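Local coordinates for protein GCN5-related N-acetyltransferase (PDB 4MY0) that probably transfers an acetyl group from acetyl-CoA to an amino group of its substrate, perhaps an aminoglycoside, at residues R140-F145 against H254-P259; S185-W190 against Y387-F392; D211-Y216 against E227-S232. All blocks are in the same frame, centred on the assembly; numbering follows the deposited sequence.

Interaction 1. Residues R140-F145 against H254-P259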
loop_
_atom_site.group_PDB
_atom_site.type_symbol
_atom_site.label_atom_id
_atom_site.label_comp_id
_atom_site.label_asym_id
_atom_site.label_seq_id
_atom_site.Cartn_x
_atom_site.Cartn_y
_atom_site.Cartn_z
ATOM N N ARG C 140 -26.505 1.920 4.042
ATOM C CA ARG C 140 -26.279 0.887 3.046
ATOM C C ARG C 140 -24.994 0.204 3.479
ATOM O O ARG C 140 -23.964 0.864 3.641
ATOM C CB ARG C 140 -26.123 1.510 1.662
ATOM C CG ARG C 140 -25.875 0.504 0.533
ATOM C CD ARG C 140 -25.546 1.265 -0.746
ATOM N NE ARG C 140 -25.392 0.397 -1.911
ATOM C CZ ARG C 140 -24.358 0.446 -2.745
ATOM N NH1 ARG C 140 -24.318 -0.372 -3.787
ATOM N NH2 ARG C 140 -23.363 1.307 -2.541
ATOM N N TYR C 141 -25.059 -1.103 3.711
ATOM C CA TYR C 141 -23.926 -1.837 4.277
ATOM C C TYR C 141 -23.329 -2.765 3.237
ATOM O O TYR C 141 -24.069 -3.431 2.505
ATOM C CB TYR C 141 -24.378 -2.722 5.446
ATOM C CG TYR C 141 -25.002 -2.016 6.624
ATOM C CD1 TYR C 141 -24.235 -1.617 7.714
ATOM C CD2 TYR C 141 -26.371 -1.798 6.671
ATOM C CE1 TYR C 141 -24.818 -0.992 8.810
ATOM C CE2 TYR C 141 -26.963 -1.173 7.757
ATOM C CZ TYR C 141 -26.186 -0.775 8.821
ATOM O OH TYR C 141 -26.788 -0.154 9.897
ATOM N N ARG C 142 -22.000 -2.842 3.191
ATOM C CA ARG C 142 -21.350 -3.877 2.392
ATOM C C ARG C 142 -20.465 -4.742 3.284
ATOM O O ARG C 142 -19.582 -4.229 3.963
ATOM C CB ARG C 142 -20.525 -3.304 1.217
ATOM C CG ARG C 142 -20.220 -4.383 0.131
ATOM C CD ARG C 142 -19.095 -3.975 -0.837
ATOM N NE ARG C 142 -17.788 -3.916 -0.180
ATOM C CZ ARG C 142 -16.634 -3.787 -0.829
ATOM N NH1 ARG C 142 -16.632 -3.712 -2.149
ATOM N NH2 ARG C 142 -15.485 -3.728 -0.162
ATOM N N PHE C 143 -20.702 -6.049 3.281
ATOM C CA PHE C 143 -19.870 -6.964 4.057
ATOM C C PHE C 143 -19.084 -7.886 3.134
ATOM O O PHE C 143 -19.478 -8.096 1.984
ATOM C CB PHE C 143 -20.732 -7.774 5.036
ATOM C CG PHE C 143 -21.355 -6.927 6.120
ATOM C CD1 PHE C 143 -20.584 -6.450 7.175
ATOM C CD2 PHE C 143 -22.699 -6.588 6.070
ATOM C CE1 PHE C 143 -21.153 -5.648 8.173
ATOM C CE2 PHE C 143 -23.277 -5.793 7.069
ATOM C CZ PHE C 143 -22.505 -5.329 8.113
ATOM N N SER C 144 -17.964 -8.419 3.619
ATOM C CA SER C 144 -17.140 -9.281 2.779
ATOM C C SER C 144 -16.958 -10.651 3.417
ATOM O O SER C 144 -16.535 -10.757 4.574
ATOM C CB SER C 144 -15.775 -8.629 2.513
ATOM O OG SER C 144 -15.932 -7.316 1.995
ATOM N N PHE C 145 -17.269 -11.694 2.653
ATOM C CA PHE C 145 -17.156 -13.063 3.142
ATOM C C PHE C 145 -16.118 -13.843 2.347
ATOM O O PHE C 145 -15.715 -13.427 1.247
ATOM C CB PHE C 145 -18.517 -13.761 3.029
ATOM C CG PHE C 145 -19.630 -13.023 3.732
ATOM C CD1 PHE C 145 -19.919 -13.288 5.058
ATOM C CD2 PHE C 145 -20.372 -12.047 3.069
ATOM C CE1 PHE C 145 -20.938 -12.598 5.723
ATOM C CE2 PHE C 145 -21.402 -11.349 3.723
ATOM C CZ PHE C 145 -21.680 -11.621 5.052
ATOM N N HIS C 254 -18.190 -9.937 -1.799
ATOM C CA HIS C 254 -18.741 -8.783 -1.107
ATOM C C HIS C 254 -20.268 -8.851 -1.241
ATOM O O HIS C 254 -20.786 -9.299 -2.273
ATOM C CB HIS C 254 -18.215 -7.482 -1.721
ATOM C CG HIS C 254 -16.717 -7.391 -1.780
ATOM N ND1 HIS C 254 -15.925 -7.363 -0.652
ATOM C CD2 HIS C 254 -15.872 -7.295 -2.837
ATOM C CE1 HIS C 254 -14.654 -7.264 -1.010
ATOM N NE2 HIS C 254 -14.594 -7.226 -2.330
ATOM N N ALA C 255 -20.998 -8.433 -0.212
ATOM C CA ALA C 255 -22.455 -8.448 -0.319
ATOM C C ALA C 255 -23.097 -7.210 0.269
ATOM O O ALA C 255 -22.727 -6.742 1.361
ATOM C CB ALA C 255 -23.035 -9.696 0.317
ATOM N N TYR C 256 -24.063 -6.682 -0.466
ATOM C CA TYR C 256 -24.928 -5.646 0.064
ATOM C C TYR C 256 -26.114 -6.313 0.731
ATOM O O TYR C 256 -26.870 -7.062 0.093
ATOM C CB TYR C 256 -25.374 -4.699 -1.048
ATOM C CG TYR C 256 -24.242 -3.831 -1.511
ATOM C CD1 TYR C 256 -23.875 -2.704 -0.782
ATOM C CD2 TYR C 256 -23.507 -4.148 -2.656
ATOM C CE1 TYR C 256 -22.821 -1.909 -1.178
ATOM C CE2 TYR C 256 -22.450 -3.345 -3.066
ATOM C CZ TYR C 256 -22.118 -2.227 -2.317
ATOM O OH TYR C 256 -21.073 -1.416 -2.695
ATOM N N LEU C 257 -26.250 -6.058 2.030
ATOM C CA LEU C 257 -27.331 -6.620 2.835
ATOM C C LEU C 257 -27.385 -5.977 4.219
ATOM O O LEU C 257 -26.447 -5.296 4.635
ATOM C CB LEU C 257 -27.173 -8.137 2.971
ATOM C CG LEU C 257 -25.800 -8.795 2.949
ATOM C CD1 LEU C 257 -25.103 -8.666 4.278
ATOM C CD2 LEU C 257 -26.005 -10.249 2.594
ATOM N N SER C 258 -28.482 -6.199 4.933
ATOM C CA SER C 258 -28.602 -5.709 6.305
ATOM C C SER C 258 -27.639 -6.432 7.251
ATOM O O SER C 258 -27.269 -7.581 6.999
ATOM C CB SER C 258 -30.040 -5.890 6.783
ATOM O OG SER C 258 -30.093 -6.003 8.193
ATOM N N PRO C 259 -27.224 -5.768 8.353
ATOM C CA PRO C 259 -26.438 -6.489 9.366
ATOM C C PRO C 259 -27.313 -7.514 10.089
ATOM O O PRO C 259 -26.785 -8.344 10.834
ATOM C CB PRO C 259 -25.993 -5.381 10.330
ATOM C CG PRO C 259 -27.014 -4.286 10.154
ATOM C CD PRO C 259 -27.453 -4.358 8.719
#
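Phe-143 and Ala-255 face each other as an antiparallel hydrogen-bonded pair. Phe-143 N gives to Ala-255 O at 2.9 Å, and Ala-255 N returns to Phe-143 O at 2.7 Å. Their side chains lie on the buried face, which is packed with apolar groups. There CD1 of Leu-257 meets the edge of the Phe-143 ring, 3.6 Å from CD2. Pro-259 CD sits over one face of the Tyr-141 ring, 3.6 Å from its centroid. Strand 140-145 belongs to a longer strand that runs between 252-256 and 274-284, in a chain that pairs two GNAT regions with a sterol carrier region. Pro-259 also packs on His-139 of a second subunit. The other face, with Arg-142, Tyr-256, Ser-144 and His-254, is more open to solvent and is ordered by flat groups. Arg-142 turns back at chi3 (68°) and lays its guanidinium flat on His-254, planes 2° apart. Ser-144 OG holds the edge of that imidazole, 2.6 Å from ND1. Tyr-256 is sandwiched between Arg-142 CG and the stacked guanidinium of Arg-140, whose nitrogens also bond Leu-389 O and Gln-278. Where the second strand ends the pairing slackens: Leu-257 N to Tyr-141 O is a weak bond of 3.4 Å.

Interaction 2. Residues S185-W190 against Y387-F392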
loop_
_atom_site.group_PDB
_atom_site.type_symbol
_atom_site.label_atom_id
_atom_site.label_comp_id
_atom_site.label_asym_id
_atom_site.label_seq_id
_atom_site.Cartn_x
_atom_site.Cartn_y
_atom_site.Cartn_z
ATOM N N SER C 185 -37.860 -1.787 6.094
ATOM C CA SER C 185 -37.895 -0.349 5.860
ATOM C C SER C 185 -36.644 0.081 5.116
ATOM O O SER C 185 -35.563 -0.493 5.315
ATOM C CB SER C 185 -37.970 0.403 7.196
ATOM O OG SER C 185 -39.246 0.273 7.798
ATOM N N GLY C 186 -36.784 1.097 4.274
ATOM C CA GLY C 186 -35.626 1.717 3.653
ATOM C C GLY C 186 -35.430 1.291 2.212
ATOM O O GLY C 186 -35.012 2.096 1.379
ATOM N N LEU C 187 -35.741 0.033 1.908
ATOM C CA LEU C 187 -35.443 -0.534 0.588
ATOM C C LEU C 187 -36.161 0.148 -0.588
ATOM O O LEU C 187 -37.330 0.532 -0.476
ATOM C CB LEU C 187 -35.743 -2.031 0.608
ATOM C CG LEU C 187 -34.766 -2.744 1.537
ATOM C CD1 LEU C 187 -35.466 -3.540 2.615
ATOM C CD2 LEU C 187 -33.832 -3.622 0.724
ATOM N N LEU C 188 -35.458 0.283 -1.714
ATOM C CA LEU C 188 -36.050 0.855 -2.923
ATOM C C LEU C 188 -36.962 -0.144 -3.637
ATOM O O LEU C 188 -36.690 -1.347 -3.652
ATOM C CB LEU C 188 -34.969 1.300 -3.908
ATOM C CG LEU C 188 -33.982 2.399 -3.529
ATOM C CD1 LEU C 188 -33.064 2.712 -4.698
ATOM C CD2 LEU C 188 -34.737 3.623 -3.113
ATOM N N VAL C 189 -38.035 0.369 -4.234
ATOM C CA VAL C 189 -38.835 -0.388 -5.194
ATOM C C VAL C 189 -38.584 0.221 -6.574
ATOM O O VAL C 189 -38.853 1.406 -6.787
ATOM C CB VAL C 189 -40.334 -0.268 -4.900
ATOM C CG1 VAL C 189 -41.138 -1.014 -5.959
ATOM C CG2 VAL C 189 -40.653 -0.779 -3.512
ATOM N N TRP C 190 -38.059 -0.573 -7.500
ATOM C CA TRP C 190 -37.810 -0.104 -8.855
ATOM C C TRP C 190 -38.963 -0.503 -9.761
ATOM O O TRP C 190 -39.625 -1.511 -9.517
ATOM C CB TRP C 190 -36.525 -0.731 -9.413
ATOM C CG TRP C 190 -35.258 -0.278 -8.759
ATOM C CD1 TRP C 190 -34.680 -0.792 -7.629
ATOM C CD2 TRP C 190 -34.392 0.769 -9.212
ATOM N NE1 TRP C 190 -33.513 -0.112 -7.349
ATOM C CE2 TRP C 190 -33.316 0.848 -8.311
ATOM C CE3 TRP C 190 -34.427 1.653 -10.295
ATOM C CZ2 TRP C 190 -32.285 1.780 -8.460
ATOM C CZ3 TRP C 190 -33.405 2.570 -10.440
ATOM C CH2 TRP C 190 -32.356 2.632 -9.535
ATOM N N TYR C 387 -32.586 0.241 5.737
ATOM C CA TYR C 387 -31.384 0.130 4.929
ATOM C C TYR C 387 -31.802 0.009 3.483
ATOM O O TYR C 387 -32.985 -0.172 3.171
ATOM C CB TYR C 387 -30.559 -1.097 5.328
ATOM C CG TYR C 387 -31.196 -2.412 4.927
ATOM C CD1 TYR C 387 -30.770 -3.101 3.789
ATOM C CD2 TYR C 387 -32.228 -2.964 5.681
ATOM C CE1 TYR C 387 -31.358 -4.312 3.416
ATOM C CE2 TYR C 387 -32.823 -4.174 5.313
ATOM C CZ TYR C 387 -32.377 -4.840 4.181
ATOM O OH TYR C 387 -32.955 -6.031 3.813
HETATM N N MSE C 388 -30.809 0.073 2.610
HETATM C CA MSE C 388 -31.024 0.069 1.182
HETATM C C MSE C 388 -29.906 -0.784 0.602
HETATM O O MSE C 388 -28.804 -0.820 1.166
HETATM C CB MSE C 388 -30.875 1.505 0.663
HETATM C CG MSE C 388 -31.704 1.840 -0.525
HETATM SE SE MSE C 388 -31.376 3.707 -0.949
HETATM C CE MSE C 388 -32.707 4.508 0.184
ATOM N N LEU C 389 -30.167 -1.457 -0.514
ATOM C CA LEU C 389 -29.119 -2.217 -1.193
ATOM C C LEU C 389 -28.440 -1.375 -2.263
ATOM O O LEU C 389 -27.279 -1.616 -2.613
ATOM C CB LEU C 389 -29.698 -3.486 -1.823
ATOM C CG LEU C 389 -30.449 -4.332 -0.808
ATOM C CD1 LEU C 389 -31.249 -5.433 -1.513
ATOM C CD2 LEU C 389 -29.487 -4.910 0.248
ATOM N N ASP C 390 -29.159 -0.382 -2.778
ATOM C CA ASP C 390 -28.682 0.359 -3.939
ATOM C C ASP C 390 -28.140 1.730 -3.569
ATOM O O ASP C 390 -28.532 2.314 -2.558
ATOM C CB ASP C 390 -29.814 0.542 -4.960
ATOM C CG ASP C 390 -30.536 -0.756 -5.282
ATOM O OD1 ASP C 390 -29.962 -1.592 -6.012
ATOM O OD2 ASP C 390 -31.680 -0.936 -4.807
ATOM N N TYR C 391 -27.246 2.241 -4.409
ATOM C CA TYR C 391 -26.841 3.636 -4.370
ATOM C C TYR C 391 -27.446 4.306 -5.596
ATOM O O TYR C 391 -27.609 3.652 -6.631
ATOM C CB TYR C 391 -25.314 3.732 -4.439
ATOM C CG TYR C 391 -24.813 5.144 -4.574
ATOM C CD1 TYR C 391 -24.609 5.931 -3.454
ATOM C CD2 TYR C 391 -24.565 5.702 -5.827
ATOM C CE1 TYR C 391 -24.154 7.241 -3.570
ATOM C CE2 TYR C 391 -24.116 7.002 -5.954
ATOM C CZ TYR C 391 -23.915 7.770 -4.819
ATOM O OH TYR C 391 -23.470 9.080 -4.934
ATOM N N PHE C 392 -27.787 5.593 -5.494
ATOM C CA PHE C 392 -28.216 6.361 -6.675
ATOM C C PHE C 392 -27.810 7.818 -6.527
ATOM O O PHE C 392 -27.551 8.265 -5.402
ATOM C CB PHE C 392 -29.731 6.252 -6.912
ATOM C CG PHE C 392 -30.571 6.790 -5.769
ATOM C CD1 PHE C 392 -30.876 5.984 -4.682
ATOM C CD2 PHE C 392 -31.040 8.102 -5.784
ATOM C CE1 PHE C 392 -31.647 6.467 -3.617
ATOM C CE2 PHE C 392 -31.817 8.604 -4.724
ATOM C CZ PHE C 392 -32.119 7.781 -3.644
ATOM O OXT PHE C 392 -27.735 8.564 -7.517
HETATM O O HOH W 1 -32.544 -1.005 -2.120
#
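Segments 185-190 and 387-392 run in much the same direction, their end-to-end lines 30° apart. They come close at Gly-186 with Tyr-387 and at Leu-187 with Met-388. One direct backbone bond joins them, Tyr-387 N to Ser-185 O at 3.1 Å. Further on, a water takes the place of direct pairing. It accepts from Leu-188 N and from Leu-389 N (2.9 Å), and donates to Asp-390 OD2 (2.8 Å). The same carboxylate oxygen receives a weak but nearly straight bond from Trp-190 NE1 at 3.2 Å. OD2 lies at the edge of the indole, in its plane, while the carboxylate stands almost perpendicular to the ring. Leu-187 holds CG beside its backbone N (chi1 -67°), which brings its branches over one face of the Tyr-387 ring, with CD1 3.7 Å from CZ. Its other branch, CD2, touches Leu-389 CG. Leu-188 rests on selenomethionine Met-388, CG to CG 3.8 Å, and its CD1 reaches both Asp-390 CB and Phe-392 CD1. The Phe-392 ring also meets Phe-71 edge to face. The terminal carboxylate bonds a Tris molecule, probably from the crystallisation liquor. A C-terminal tail tucked in this way, its carboxylate reaching a pocket near the coenzyme of the first GNAT region, is as in Eis-type acetyltransferases.

Interaction 3. Residues D211-Y216 against E227-S232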
loop_
_atom_site.group_PDB
_atom_site.type_symbol
_atom_site.label_atom_id
_atom_site.label_comp_id
_atom_site.label_asym_id
_atom_site.label_seq_id
_atom_site.Cartn_x
_atom_site.Cartn_y
_atom_site.Cartn_z
ATOM N N ASP C 211 -38.486 -20.042 -4.125
ATOM C CA ASP C 211 -38.763 -19.032 -3.102
ATOM C C ASP C 211 -37.554 -18.148 -2.803
ATOM O O ASP C 211 -37.251 -17.856 -1.635
ATOM C CB ASP C 211 -39.255 -19.708 -1.820
ATOM C CG ASP C 211 -38.195 -20.601 -1.193
ATOM O OD1 ASP C 211 -38.242 -20.817 0.036
ATOM O OD2 ASP C 211 -37.309 -21.076 -1.936
ATOM N N GLY C 212 -36.865 -17.712 -3.858
ATOM C CA GLY C 212 -35.721 -16.840 -3.691
ATOM C C GLY C 212 -34.958 -16.564 -4.965
ATOM O O GLY C 212 -35.178 -17.206 -5.999
ATOM N N PHE C 213 -34.055 -15.594 -4.890
ATOM C CA PHE C 213 -33.159 -15.319 -6.005
ATOM C C PHE C 213 -31.861 -14.658 -5.555
ATOM O O PHE C 213 -31.759 -14.160 -4.441
ATOM C CB PHE C 213 -33.845 -14.447 -7.063
ATOM C CG PHE C 213 -34.146 -13.035 -6.612
ATOM C CD1 PHE C 213 -35.442 -12.664 -6.273
ATOM C CD2 PHE C 213 -33.148 -12.063 -6.582
ATOM C CE1 PHE C 213 -35.732 -11.361 -5.884
ATOM C CE2 PHE C 213 -33.425 -10.759 -6.185
ATOM C CZ PHE C 213 -34.719 -10.405 -5.839
ATOM N N VAL C 214 -30.883 -14.621 -6.446
ATOM C CA VAL C 214 -29.653 -13.893 -6.163
ATOM C C VAL C 214 -29.180 -13.258 -7.461
ATOM O O VAL C 214 -29.313 -13.847 -8.552
ATOM C CB VAL C 214 -28.562 -14.808 -5.552
ATOM C CG1 VAL C 214 -28.179 -15.907 -6.522
ATOM C CG2 VAL C 214 -27.310 -13.997 -5.140
ATOM N N VAL C 215 -28.678 -12.035 -7.350
ATOM C CA VAL C 215 -28.064 -11.358 -8.481
ATOM C C VAL C 215 -26.672 -10.936 -8.051
ATOM O O VAL C 215 -26.506 -10.277 -7.024
ATOM C CB VAL C 215 -28.863 -10.124 -8.911
ATOM C CG1 VAL C 215 -28.232 -9.493 -10.158
ATOM C CG2 VAL C 215 -30.329 -10.517 -9.182
ATOM N N TYR C 216 -25.664 -11.336 -8.817
ATOM C CA TYR C 216 -24.295 -10.961 -8.485
ATOM C C TYR C 216 -23.461 -10.692 -9.733
ATOM O O TYR C 216 -23.930 -10.882 -10.863
ATOM C CB TYR C 216 -23.628 -12.001 -7.575
ATOM C CG TYR C 216 -23.393 -13.360 -8.199
ATOM C CD1 TYR C 216 -22.123 -13.749 -8.607
ATOM C CD2 TYR C 216 -24.433 -14.265 -8.351
ATOM C CE1 TYR C 216 -21.903 -14.989 -9.158
ATOM C CE2 TYR C 216 -24.223 -15.511 -8.907
ATOM C CZ TYR C 216 -22.959 -15.869 -9.310
ATOM O OH TYR C 216 -22.752 -17.125 -9.843
ATOM N N GLU C 227 -27.981 -8.393 -4.535
ATOM C CA GLU C 227 -29.184 -8.710 -3.783
ATOM C C GLU C 227 -29.382 -10.211 -3.692
ATOM O O GLU C 227 -29.217 -10.925 -4.689
ATOM C CB GLU C 227 -30.425 -8.047 -4.414
ATOM C CG GLU C 227 -31.709 -8.303 -3.613
ATOM C CD GLU C 227 -32.922 -7.511 -4.127
ATOM O OE1 GLU C 227 -32.924 -7.111 -5.315
ATOM O OE2 GLU C 227 -33.877 -7.300 -3.336
ATOM N N LEU C 228 -29.726 -10.681 -2.492
ATOM C CA LEU C 228 -30.124 -12.068 -2.292
ATOM C C LEU C 228 -31.380 -12.065 -1.448
ATOM O O LEU C 228 -31.419 -11.455 -0.378
ATOM C CB LEU C 228 -29.032 -12.877 -1.592
ATOM C CG LEU C 228 -29.230 -14.397 -1.655
ATOM C CD1 LEU C 228 -27.875 -15.126 -1.690
ATOM C CD2 LEU C 228 -30.083 -14.879 -0.489
ATOM N N VAL C 229 -32.407 -12.749 -1.935
ATOM C CA VAL C 229 -33.655 -12.896 -1.194
ATOM C C VAL C 229 -33.948 -14.384 -1.052
ATOM O O VAL C 229 -33.876 -15.133 -2.026
ATOM C CB VAL C 229 -34.811 -12.193 -1.929
ATOM C CG1 VAL C 229 -36.166 -12.564 -1.324
ATOM C CG2 VAL C 229 -34.594 -10.680 -1.896
ATOM N N ALA C 230 -34.251 -14.826 0.162
ATOM C CA ALA C 230 -34.561 -16.235 0.370
ATOM C C ALA C 230 -35.595 -16.401 1.478
ATOM O O ALA C 230 -35.436 -15.858 2.576
ATOM C CB ALA C 230 -33.308 -17.006 0.698
ATOM N N HIS C 231 -36.642 -17.166 1.190
ATOM C CA HIS C 231 -37.708 -17.385 2.158
ATOM C C HIS C 231 -37.450 -18.575 3.079
ATOM O O HIS C 231 -38.002 -18.635 4.177
ATOM C CB HIS C 231 -39.051 -17.558 1.445
ATOM C CG HIS C 231 -39.475 -16.356 0.661
ATOM N ND1 HIS C 231 -40.505 -16.389 -0.256
ATOM C CD2 HIS C 231 -39.008 -15.084 0.656
ATOM C CE1 HIS C 231 -40.656 -15.188 -0.788
ATOM N NE2 HIS C 231 -39.764 -14.377 -0.248
ATOM N N SER C 232 -36.626 -19.523 2.638
ATOM C CA SER C 232 -36.388 -20.736 3.417
ATOM C C SER C 232 -34.901 -21.002 3.596
ATOM O O SER C 232 -34.079 -20.520 2.818
ATOM C CB SER C 232 -37.043 -21.952 2.758
ATOM O OG SER C 232 -36.303 -22.355 1.622
#
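Asp-211 and Ser-232 close the open end of this hairpin, away from its turn, through their side chains. Ser-232 OG donates to Asp-211 OD1 at 2.9 Å, using the syn lone pair of that oxygen. OD2 is satisfied by Thr-235 OG1. Ser-232 OG also bonds Thr-235 OG1 and caps a backbone N at the start of helix 233-244, where Ser-232 is the N-cap. The backbone carbonyl of Asp-211 takes His-231 N at 3.0 Å, nearly in line with the C=O bond, and its oxygen lies over one face of the imidazole. His-231 NE2 has its own acceptor, Leu-174 O. Inward, Phe-213 and Val-229 exchange two bonds, each 2.9 Å. Val-215 N to Glu-227 O is as short, and straighter than Phe-213 N to Val-229 O (165° against 144°), but the return bond from Glu-227 N to Val-215 O is weak at 3.5 Å. Glu-227 is extended, CG anti to the backbone N (chi1 -177°), which brings OE1 to the edge of the Phe-213 ring, 3.8 Å from CE2. Val-229 CB covers a face of that ring. The hairpin face with Phe-213, Val-215, Glu-227 and Val-229 lies against helix 168-182, where Phe-171 stacks on Phe-213. Val-214, Leu-228 and Ala-230 turn to helix 233-244. Strand 205-209 pairs with the other edge of 212-219.

Interactions 1 and 2 meet at Arg-140, whose NE lies 2.8 Å from Leu-389 O, a probable hydrogen bond. Their centres are about 13 Å apart. The C-terminal tail thus rests on the strand of interaction 1 as it leads to the first coenzyme site. The Phe-392 side chain is about 10 Å from the bound CoA ligand. Leu-389 also touches interaction 3, its CD1 3.6 Å from Glu-227 CG. Interactions 1 and 3 do not touch, but strands 252-256 and 222-230 are neighbours. Interaction 3 lies away from annotated sites, while in interaction 1 the side chain of Phe-145 is about 10 Å from that of Arg-151, which binds acetyl-CoA.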